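Local coordinates for protein transcriptional activator, putative (Pyrococcus furiosus, PDB 1RTW) that is of unknown precise function but is a putative transcriptional activator with the all-helical fold of the TenA/THI-4/PqqC family, at residues V106-S111 / K192-F197; F118-T123 / K184-E189; D43-K48 / R101-V106. All blocks are in the same frame, centred on the assembly; numbering follows the deposited sequence.

Contact 1. Residues V106-S111 / K192-F197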
loop_
_atom_site.group_PDB
_atom_site.type_symbol
_atom_site.label_atom_id
_atom_site.label_comp_id
_atom_site.label_asym_id
_atom_site.label_seq_id
_atom_site.Cartn_x
_atom_site.Cartn_y
_atom_site.Cartn_z
ATOM N N VAL B 106 -1.611 9.771 -13.762
ATOM C CA VAL B 106 -0.989 9.675 -12.444
ATOM C C VAL B 106 -1.631 8.586 -11.592
ATOM O O VAL B 106 -0.938 7.715 -11.063
ATOM C CB VAL B 106 -1.067 11.032 -11.693
ATOM C CG1 VAL B 106 -0.827 10.848 -10.175
ATOM C CG2 VAL B 106 -0.055 11.997 -12.283
ATOM N N ASN B 107 -2.956 8.615 -11.499
ATOM C CA ASN B 107 -3.685 7.645 -10.690
ATOM C C ASN B 107 -3.527 6.212 -11.160
ATOM O O ASN B 107 -3.506 5.291 -10.350
ATOM C CB ASN B 107 -5.150 8.054 -10.562
ATOM C CG ASN B 107 -5.318 9.345 -9.777
ATOM O OD1 ASN B 107 -4.438 9.728 -8.996
ATOM N ND2 ASN B 107 -6.440 10.017 -9.972
ATOM N N TYR B 108 -3.366 6.029 -12.465
ATOM C CA TYR B 108 -3.148 4.692 -12.999
ATOM C C TYR B 108 -1.768 4.191 -12.551
ATOM O O TYR B 108 -1.635 3.049 -12.092
ATOM C CB TYR B 108 -3.239 4.689 -14.526
ATOM C CG TYR B 108 -2.835 3.364 -15.138
ATOM C CD1 TYR B 108 -3.647 2.228 -15.006
ATOM C CD2 TYR B 108 -1.628 3.234 -15.803
ATOM C CE1 TYR B 108 -3.256 1.000 -15.524
ATOM C CE2 TYR B 108 -1.224 2.011 -16.327
ATOM C CZ TYR B 108 -2.036 0.897 -16.180
ATOM O OH TYR B 108 -1.610 -0.326 -16.660
ATOM N N LEU B 109 -0.756 5.057 -12.632
ATOM C CA LEU B 109 0.600 4.662 -12.241
ATOM C C LEU B 109 0.670 4.311 -10.771
ATOM O O LEU B 109 1.290 3.318 -10.403
ATOM C CB LEU B 109 1.633 5.731 -12.576
ATOM C CG LEU B 109 2.040 5.882 -14.047
ATOM C CD1 LEU B 109 3.170 6.931 -14.153
ATOM C CD2 LEU B 109 2.527 4.522 -14.589
ATOM N N LEU B 110 0.039 5.115 -9.928
ATOM C CA LEU B 110 0.024 4.826 -8.502
ATOM C C LEU B 110 -0.725 3.505 -8.204
ATOM O O LEU B 110 -0.351 2.766 -7.284
ATOM C CB LEU B 110 -0.586 6.004 -7.730
ATOM C CG LEU B 110 0.214 7.302 -7.847
ATOM C CD1 LEU B 110 -0.486 8.388 -7.040
ATOM C CD2 LEU B 110 1.632 7.081 -7.356
ATOM N N SER B 111 -1.756 3.191 -8.994
ATOM C CA SER B 111 -2.495 1.939 -8.790
ATOM C C SER B 111 -1.637 0.756 -9.189
ATOM O O SER B 111 -1.637 -0.268 -8.513
ATOM C CB SER B 111 -3.805 1.920 -9.572
ATOM O OG SER B 111 -4.723 2.815 -8.981
ATOM N N LYS B 192 1.265 -1.181 -22.735
ATOM C CA LYS B 192 0.326 -0.694 -23.738
ATOM C C LYS B 192 -0.478 0.479 -23.188
ATOM O O LYS B 192 -0.600 1.521 -23.834
ATOM C CB LYS B 192 -0.633 -1.815 -24.149
ATOM C CG LYS B 192 -1.772 -1.378 -25.061
ATOM C CD LYS B 192 -2.623 -2.564 -25.499
ATOM C CE LYS B 192 -1.800 -3.554 -26.315
ATOM N NZ LYS B 192 -2.562 -4.793 -26.627
ATOM N N GLU B 193 -0.997 0.310 -21.978
ATOM C CA GLU B 193 -1.803 1.335 -21.344
ATOM C C GLU B 193 -0.974 2.589 -21.057
ATOM O O GLU B 193 -1.441 3.700 -21.307
ATOM C CB GLU B 193 -2.454 0.771 -20.072
ATOM C CG GLU B 193 -3.600 1.598 -19.496
ATOM C CD GLU B 193 -4.845 1.658 -20.389
ATOM O OE1 GLU B 193 -5.758 2.456 -20.068
ATOM O OE2 GLU B 193 -4.932 0.906 -21.392
ATOM N N VAL B 194 0.262 2.418 -20.581
ATOM C CA VAL B 194 1.107 3.578 -20.302
ATOM C C VAL B 194 1.425 4.305 -21.614
ATOM O O VAL B 194 1.497 5.539 -21.647
ATOM C CB VAL B 194 2.413 3.205 -19.528
ATOM C CG1 VAL B 194 3.324 4.433 -19.369
ATOM C CG2 VAL B 194 2.064 2.667 -18.159
ATOM N N SER B 195 1.539 3.533 -22.696
ATOM C CA SER B 195 1.817 4.080 -24.026
ATOM C C SER B 195 0.706 5.022 -24.473
ATOM O O SER B 195 0.974 6.106 -24.991
ATOM C CB SER B 195 1.974 2.950 -25.049
ATOM O OG SER B 195 3.179 2.242 -24.849
ATOM N N LYS B 196 -0.539 4.602 -24.265
ATOM C CA LYS B 196 -1.713 5.401 -24.617
ATOM C C LYS B 196 -1.744 6.701 -23.811
ATOM O O LYS B 196 -2.101 7.760 -24.327
ATOM C CB LYS B 196 -2.994 4.600 -24.357
ATOM C CG LYS B 196 -3.202 3.439 -25.314
ATOM C CD LYS B 196 -4.481 2.670 -25.004
ATOM C CE LYS B 196 -4.601 1.419 -25.898
ATOM N NZ LYS B 196 -5.840 0.613 -25.643
ATOM N N PHE B 197 -1.371 6.601 -22.539
ATOM C CA PHE B 197 -1.334 7.751 -21.651
ATOM C C PHE B 197 -0.282 8.748 -22.111
ATOM O O PHE B 197 -0.522 9.953 -22.081
ATOM C CB PHE B 197 -1.069 7.310 -20.212
ATOM C CG PHE B 197 -2.314 6.969 -19.444
ATOM C CD1 PHE B 197 -3.348 7.892 -19.335
ATOM C CD2 PHE B 197 -2.439 5.750 -18.803
ATOM C CE1 PHE B 197 -4.493 7.603 -18.589
ATOM C CE2 PHE B 197 -3.575 5.453 -18.059
ATOM C CZ PHE B 197 -4.603 6.383 -17.951
#

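Contact 2. Residues F118-T123 / K184-E189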
loop_
_atom_site.group_PDB
_atom_site.type_symbol
_atom_site.label_atom_id
_atom_site.label_comp_id
_atom_site.label_asym_id
_atom_site.label_seq_id
_atom_site.Cartn_x
_atom_site.Cartn_y
_atom_site.Cartn_z
ATOM N N PHE B 118 5.723 -6.289 -9.155
ATOM C CA PHE B 118 6.889 -5.425 -9.335
ATOM C C PHE B 118 7.207 -5.278 -10.826
ATOM O O PHE B 118 7.515 -4.178 -11.301
ATOM C CB PHE B 118 8.107 -5.977 -8.587
ATOM C CG PHE B 118 9.322 -5.095 -8.680
ATOM C CD1 PHE B 118 9.317 -3.825 -8.120
ATOM C CD2 PHE B 118 10.472 -5.528 -9.332
ATOM C CE1 PHE B 118 10.420 -3.006 -8.206
ATOM C CE2 PHE B 118 11.589 -4.710 -9.422
ATOM C CZ PHE B 118 11.560 -3.447 -8.860
ATOM N N LEU B 119 7.054 -6.386 -11.555
ATOM C CA LEU B 119 7.303 -6.453 -12.988
ATOM C C LEU B 119 6.444 -5.446 -13.752
ATOM O O LEU B 119 6.924 -4.750 -14.650
ATOM C CB LEU B 119 7.025 -7.876 -13.493
ATOM C CG LEU B 119 7.151 -8.073 -15.010
ATOM C CD1 LEU B 119 8.614 -7.924 -15.443
ATOM C CD2 LEU B 119 6.585 -9.432 -15.427
ATOM N N GLU B 120 5.154 -5.419 -13.444
ATOM C CA GLU B 120 4.248 -4.471 -14.087
ATOM C C GLU B 120 4.698 -3.038 -13.771
ATOM O O GLU B 120 4.743 -2.169 -14.650
ATOM C CB GLU B 120 2.831 -4.674 -13.568
ATOM C CG GLU B 120 2.158 -5.994 -13.982
ATOM C CD GLU B 120 0.765 -6.140 -13.372
ATOM O OE1 GLU B 120 0.660 -6.391 -12.147
ATOM O OE2 GLU B 120 -0.230 -5.988 -14.112
ATOM N N GLY B 121 5.052 -2.812 -12.510
ATOM C CA GLY B 121 5.491 -1.502 -12.090
ATOM C C GLY B 121 6.748 -1.062 -12.812
ATOM O O GLY B 121 6.810 0.043 -13.351
ATOM N N PHE B 122 7.749 -1.935 -12.832
ATOM C CA PHE B 122 9.005 -1.625 -13.493
ATOM C C PHE B 122 8.794 -1.476 -14.998
ATOM O O PHE B 122 9.455 -0.663 -15.638
ATOM C CB PHE B 122 10.069 -2.685 -13.181
ATOM C CG PHE B 122 11.473 -2.147 -13.224
ATOM C CD1 PHE B 122 11.998 -1.468 -12.137
ATOM C CD2 PHE B 122 12.248 -2.264 -14.369
ATOM C CE1 PHE B 122 13.269 -0.906 -12.191
ATOM C CE2 PHE B 122 13.521 -1.707 -14.429
ATOM C CZ PHE B 122 14.032 -1.024 -13.338
ATOM N N THR B 123 7.857 -2.241 -15.554
ATOM C CA THR B 123 7.554 -2.140 -16.976
ATOM C C THR B 123 6.977 -0.747 -17.240
ATOM O O THR B 123 7.335 -0.097 -18.232
ATOM C CB THR B 123 6.549 -3.247 -17.432
ATOM O OG1 THR B 123 7.180 -4.526 -17.330
ATOM C CG2 THR B 123 6.125 -3.053 -18.868
ATOM N N LYS B 184 4.144 -11.959 -17.697
ATOM C CA LYS B 184 4.733 -11.104 -18.717
ATOM C C LYS B 184 3.612 -10.388 -19.455
ATOM O O LYS B 184 3.732 -9.203 -19.760
ATOM C CB LYS B 184 5.578 -11.904 -19.711
ATOM C CG LYS B 184 7.019 -12.110 -19.283
ATOM C CD LYS B 184 7.829 -12.823 -20.357
ATOM C CE LYS B 184 9.229 -13.131 -19.852
ATOM N NZ LYS B 184 10.134 -13.721 -20.880
ATOM N N GLU B 185 2.517 -11.102 -19.717
ATOM C CA GLU B 185 1.364 -10.530 -20.414
ATOM C C GLU B 185 0.739 -9.389 -19.623
ATOM O O GLU B 185 0.259 -8.417 -20.203
ATOM C CB GLU B 185 0.304 -11.597 -20.709
ATOM C CG GLU B 185 0.392 -12.212 -22.105
ATOM C CD GLU B 185 0.154 -11.209 -23.234
ATOM O OE1 GLU B 185 -0.729 -10.330 -23.110
ATOM O OE2 GLU B 185 0.846 -11.319 -24.267
ATOM N N ARG B 186 0.727 -9.529 -18.300
ATOM C CA ARG B 186 0.182 -8.498 -17.420
ATOM C C ARG B 186 0.998 -7.227 -17.647
ATOM O O ARG B 186 0.442 -6.147 -17.836
ATOM C CB ARG B 186 0.292 -8.933 -15.955
ATOM C CG ARG B 186 -0.701 -10.004 -15.521
ATOM C CD ARG B 186 -1.858 -9.397 -14.739
ATOM N NE ARG B 186 -2.781 -10.420 -14.253
ATOM C CZ ARG B 186 -3.794 -10.191 -13.419
ATOM N NH1 ARG B 186 -4.029 -8.966 -12.964
ATOM N NH2 ARG B 186 -4.578 -11.194 -13.043
ATOM N N ALA B 187 2.318 -7.386 -17.673
ATOM C CA ALA B 187 3.225 -6.273 -17.901
ATOM C C ALA B 187 3.046 -5.734 -19.311
ATOM O O ALA B 187 3.080 -4.526 -19.513
ATOM C CB ALA B 187 4.663 -6.708 -17.681
ATOM N N ARG B 188 2.873 -6.625 -20.288
ATOM C CA ARG B 188 2.672 -6.185 -21.669
ATOM C C ARG B 188 1.473 -5.244 -21.726
ATOM O O ARG B 188 1.518 -4.205 -22.393
ATOM C CB ARG B 188 2.448 -7.374 -22.614
ATOM C CG ARG B 188 3.659 -8.281 -22.787
ATOM C CD ARG B 188 3.388 -9.399 -23.798
ATOM N NE ARG B 188 4.286 -10.545 -23.633
ATOM C CZ ARG B 188 5.504 -10.642 -24.164
ATOM N NH1 ARG B 188 5.989 -9.660 -24.912
ATOM N NH2 ARG B 188 6.254 -11.712 -23.923
ATOM N N GLU B 189 0.416 -5.603 -20.997
ATOM C CA GLU B 189 -0.798 -4.798 -20.947
ATOM C C GLU B 189 -0.538 -3.431 -20.320
ATOM O O GLU B 189 -1.044 -2.420 -20.798
ATOM C CB GLU B 189 -1.905 -5.520 -20.167
ATOM C CG GLU B 189 -2.678 -6.559 -20.980
ATOM C CD GLU B 189 -3.343 -5.969 -22.224
ATOM O OE1 GLU B 189 -3.832 -4.817 -22.169
ATOM O OE2 GLU B 189 -3.370 -6.661 -23.265
#

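Contact 3. Residues D43-K48 / R101-V106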
loop_
_atom_site.group_PDB
_atom_site.type_symbol
_atom_site.label_atom_id
_atom_site.label_comp_id
_atom_site.label_asym_id
_atom_site.label_seq_id
_atom_site.Cartn_x
_atom_site.Cartn_y
_atom_site.Cartn_z
ATOM N N ASP B 43 2.833 18.772 -16.710
ATOM C CA ASP B 43 3.921 17.818 -16.611
ATOM C C ASP B 43 4.615 17.927 -15.256
ATOM O O ASP B 43 5.130 16.946 -14.735
ATOM C CB ASP B 43 4.919 17.986 -17.748
ATOM C CG ASP B 43 5.609 16.684 -18.091
ATOM O OD1 ASP B 43 4.908 15.720 -18.468
ATOM O OD2 ASP B 43 6.847 16.617 -17.971
ATOM N N TYR B 44 4.601 19.123 -14.676
ATOM C CA TYR B 44 5.209 19.350 -13.370
ATOM C C TYR B 44 4.468 18.495 -12.345
ATOM O O TYR B 44 5.080 17.901 -11.452
ATOM C CB TYR B 44 5.109 20.827 -13.000
ATOM C CG TYR B 44 5.666 21.156 -11.643
ATOM C CD1 TYR B 44 7.024 21.020 -11.378
ATOM C CD2 TYR B 44 4.839 21.643 -10.637
ATOM C CE1 TYR B 44 7.552 21.372 -10.143
ATOM C CE2 TYR B 44 5.353 21.999 -9.393
ATOM C CZ TYR B 44 6.711 21.862 -9.159
ATOM O OH TYR B 44 7.220 22.233 -7.943
ATOM N N TYR B 45 3.146 18.440 -12.492
ATOM C CA TYR B 45 2.298 17.640 -11.628
ATOM C C TYR B 45 2.617 16.163 -11.864
ATOM O O TYR B 45 2.709 15.379 -10.921
ATOM C CB TYR B 45 0.832 17.890 -11.961
ATOM C CG TYR B 45 -0.128 16.997 -11.220
ATOM C CD1 TYR B 45 -0.751 15.919 -11.859
ATOM C CD2 TYR B 45 -0.453 17.256 -9.899
ATOM C CE1 TYR B 45 -1.686 15.125 -11.186
ATOM C CE2 TYR B 45 -1.384 16.473 -9.215
ATOM C CZ TYR B 45 -1.994 15.411 -9.861
ATOM O OH TYR B 45 -2.903 14.652 -9.156
ATOM N N PHE B 46 2.819 15.795 -13.122
ATOM C CA PHE B 46 3.132 14.412 -13.444
ATOM C C PHE B 46 4.477 13.991 -12.846
ATOM O O PHE B 46 4.591 12.917 -12.281
ATOM C CB PHE B 46 3.147 14.189 -14.967
ATOM C CG PHE B 46 3.470 12.771 -15.365
ATOM C CD1 PHE B 46 2.488 11.781 -15.324
ATOM C CD2 PHE B 46 4.772 12.402 -15.686
ATOM C CE1 PHE B 46 2.806 10.443 -15.586
ATOM C CE2 PHE B 46 5.101 11.058 -15.950
ATOM C CZ PHE B 46 4.117 10.081 -15.897
ATOM N N VAL B 47 5.486 14.849 -12.968
ATOM C CA VAL B 47 6.826 14.536 -12.463
ATOM C C VAL B 47 6.817 14.282 -10.961
ATOM O O VAL B 47 7.421 13.318 -10.484
ATOM C CB VAL B 47 7.832 15.656 -12.824
ATOM C CG1 VAL B 47 9.151 15.439 -12.107
ATOM C CG2 VAL B 47 8.047 15.704 -14.343
ATOM N N LYS B 48 6.113 15.138 -10.224
ATOM C CA LYS B 48 6.013 15.000 -8.776
ATOM C C LYS B 48 5.461 13.625 -8.415
ATOM O O LYS B 48 5.993 12.937 -7.544
ATOM C CB LYS B 48 5.095 16.080 -8.174
ATOM C CG LYS B 48 5.741 17.455 -8.019
ATOM C CD LYS B 48 4.844 18.445 -7.279
ATOM C CE LYS B 48 3.583 18.762 -8.073
ATOM N NZ LYS B 48 2.734 19.783 -7.394
ATOM N N ARG B 101 -6.744 14.413 -17.996
ATOM C CA ARG B 101 -5.903 13.379 -18.588
ATOM C C ARG B 101 -4.658 13.149 -17.726
ATOM O O ARG B 101 -4.185 12.021 -17.587
ATOM C CB ARG B 101 -5.458 13.764 -20.007
ATOM C CG ARG B 101 -6.551 13.754 -21.077
ATOM C CD ARG B 101 -7.014 15.164 -21.400
ATOM N NE ARG B 101 -7.024 15.426 -22.831
ATOM C CZ ARG B 101 -6.921 16.634 -23.374
ATOM N NH1 ARG B 101 -6.803 17.707 -22.607
ATOM N NH2 ARG B 101 -6.923 16.762 -24.694
ATOM N N ALA B 102 -4.125 14.226 -17.160
ATOM C CA ALA B 102 -2.937 14.125 -16.322
ATOM C C ALA B 102 -3.216 13.352 -15.036
ATOM O O ALA B 102 -2.480 12.427 -14.696
ATOM C CB ALA B 102 -2.375 15.507 -16.017
ATOM N N LYS B 103 -4.290 13.717 -14.339
ATOM C CA LYS B 103 -4.657 13.045 -13.086
ATOM C C LYS B 103 -4.918 11.562 -13.329
ATOM O O LYS B 103 -4.541 10.716 -12.528
ATOM C CB LYS B 103 -5.908 13.679 -12.469
ATOM C CG LYS B 103 -5.755 15.147 -12.126
ATOM C CD LYS B 103 -6.979 15.670 -11.400
ATOM C CE LYS B 103 -8.233 15.588 -12.267
ATOM N NZ LYS B 103 -9.421 16.191 -11.584
ATOM N N SER B 104 -5.555 11.269 -14.456
ATOM C CA SER B 104 -5.884 9.913 -14.854
ATOM C C SER B 104 -4.621 9.074 -15.095
ATOM O O SER B 104 -4.564 7.888 -14.788
ATOM C CB SER B 104 -6.727 9.987 -16.123
ATOM O OG SER B 104 -7.173 8.707 -16.503
ATOM N N TYR B 105 -3.600 9.696 -15.655
ATOM C CA TYR B 105 -2.352 9.005 -15.931
ATOM C C TYR B 105 -1.652 8.740 -14.599
ATOM O O TYR B 105 -1.196 7.617 -14.320
ATOM C CB TYR B 105 -1.502 9.884 -16.852
ATOM C CG TYR B 105 -0.239 9.251 -17.379
ATOM C CD1 TYR B 105 0.154 7.975 -16.977
ATOM C CD2 TYR B 105 0.589 9.952 -18.274
ATOM C CE1 TYR B 105 1.330 7.412 -17.440
ATOM C CE2 TYR B 105 1.767 9.397 -18.743
ATOM C CZ TYR B 105 2.130 8.126 -18.315
ATOM O OH TYR B 105 3.306 7.566 -18.720
ATOM N N VAL B 106 -1.611 9.771 -13.762
ATOM C CA VAL B 106 -0.989 9.675 -12.444
ATOM C C VAL B 106 -1.631 8.586 -11.592
ATOM O O VAL B 106 -0.938 7.715 -11.063
ATOM C CB VAL B 106 -1.067 11.032 -11.693
ATOM C CG1 VAL B 106 -0.827 10.848 -10.175
ATOM C CG2 VAL B 106 -0.055 11.997 -12.283
HETATM O O HOH W 1 -4.290 12.560 -9.675
#

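Contact 1. Residues V106-S111 / K192-F197
Tyr108 carries most of this contact, its side chain reaching from helix 100-115 across to Glu193, Val194 and Phe197 on helix 181-201. The two segments run antiparallel at 158°, their axes 11.1 Å apart, a wide spacing that a large aromatic side chain can bridge.

The aromatic contacts come first. CG of Tyr108 stands anti to the backbone N (chi1 172°), which carries the ring out toward the partner helix. Over one ring face, offset toward the rim, lies the aliphatic part of Glu193, its CG 4.0 Å from the Tyr108 ring centroid in a CH-pi contact. At the root of the tyrosine, the Phe197 ring meets it obliquely, Phe197 CE2 resting 3.6 Å from Tyr108 CB with the ring planes 35° apart. Phe197 also stacks on Tyr105, one turn back along the tyrosine's own helix.

Aliphatic packing fills the inner side. Val194 CG2 touches the edge of the Tyr108 ring in its plane, 3.8 Å from Tyr108 CE2, and the same methyl also meets Leu109 CD2 at 4.0 Å. Beta-branching suits valine here by setting its second methyl, CG1, in another direction, against Tyr105 OH; both Val194 and Leu109 also pack on Ala124 of helix 118-142.

The polar component faces another chain: Glu193 OE1 forms a salt bridge with Lys103 NZ of the second subunit, and Asn107 of that subunit packs on Tyr108. The contact within the chain is thus apolar and aromatic, while the one charge among its touching residues, on Glu193, is paired across the subunit boundary, so this glutamate probably serves both.

Contact 2. Residues F118-T123 / K184-E189
Ala187 presses its methyl against helix 118-142, with Thr123 OG1 3.3 Å from its CB and Leu119 CG 3.9 Å from the same atom. A small residue suits this point, since Glu120 and Ala187 are the closest pair along the two backbones and their CA atoms lie only 4.3 Å apart. Thr123 adds its methyl, CG2, which approaches Ala187 O at 3.4 Å. Leu119 reaches farther back, its CD2 4.1 Å from Lys184 CA, so the leucine lies over the turn that separates Lys184 from Ala187.

Glu120 packs beside Arg186 and Ala187. Its CG sits near the Ala187 backbone N, and its OE2 comes within 3.5 Å of Arg186 CB. The Arg186 guanidinium leads away and is poorly ordered, and its charged atoms do not touch the carboxylate; any attraction between the two charges is probably modest.

This is close helix-helix packing in the all-helical fold of the TenA family: the segments run in the same general direction at 31°, with axes 8.5 Å apart, a spacing that alanine at the crossing permits.

Behind these contacts, the Thr123 hydroxyl donates to Leu119 O at 2.7 Å from above the carbonyl plane, while Thr123 N reaches that oxygen from the opposite face. The bond back to its own helix satisfies the hydroxyl, which lets it be buried against the Ala187 methyl. With OG1 beside the backbone N (chi1 -67°), CG2 is left anti to that N, directed at the partner backbone. Glu120 OE1 accepts from Ser117 N just before the helix start. Farther out, Phe2 and Leu6 of helix 2-8 pack on Thr123, and Arg188 forms a salt bridge with Glu5.

Contact 3. Residues D43-K48 / R101-V106
Phe46 lays its ring against Tyr105 and Val106 of the neighbouring, nearly parallel helix (11°, axes 9.8 Å apart). Starting at CB, the side chain extends with CG anti to the backbone N (chi1 180°), bringing its CD1, CE1 and CZ atoms to segment 101-106. CD1 meets Val106 CG2 at 4.0 Å. Next along, CE1 lies over the centre of the Tyr105 ring, 3.5 Å from Tyr105 CE2, and CZ continues above Tyr105 CZ at 3.7 Å. The planes are inclined at 38°, an oblique pairing in which a flat, wholly apolar phenylalanine suits the tyrosine face, while Tyr105 OH is hydrogen-bonded to Glu198 OE2.

The adjacent Tyr45 also packs on Val106: its CE1 is 3.7 Å from Val106 CG2, so this methyl meets two aromatic side chains. A tyrosine suits this outer position because its OH can end on water, 2.6 Å from the water oxygen, which also gives a weak bond to Lys103 O.

The largely buried contact lies between helix 33-60 and helix 100-115, its Tyr45 end more open, with helix 181-201 packing on Tyr105 and Ala102, helix 118-142 reaching Phe46 through Glu128, and helix 66-89 behind Val47.

Helix 100-115 serves contacts 1 and 3, and helix 181-201 serves contacts 1 and 2, so the three join four helices of one all-helical fold. Contact 3 is the buried one, rich in aromatic rings; contacts 1 and 2 are only partly buried, and contact 2 lies farthest from the chain centre, about 16 Å between centres. Contacts 1 and 3 touch directly, Leu109 CD1 lying 3.7 Å from Phe46 CZ, and both reach the second subunit, whereas contact 2 meets no other chain. Rings span the wider helix spacings of contacts 1 and 3, while Ala187 at the nearest point allows the close approach in contact 2, which charged Glu120 and Arg186 border.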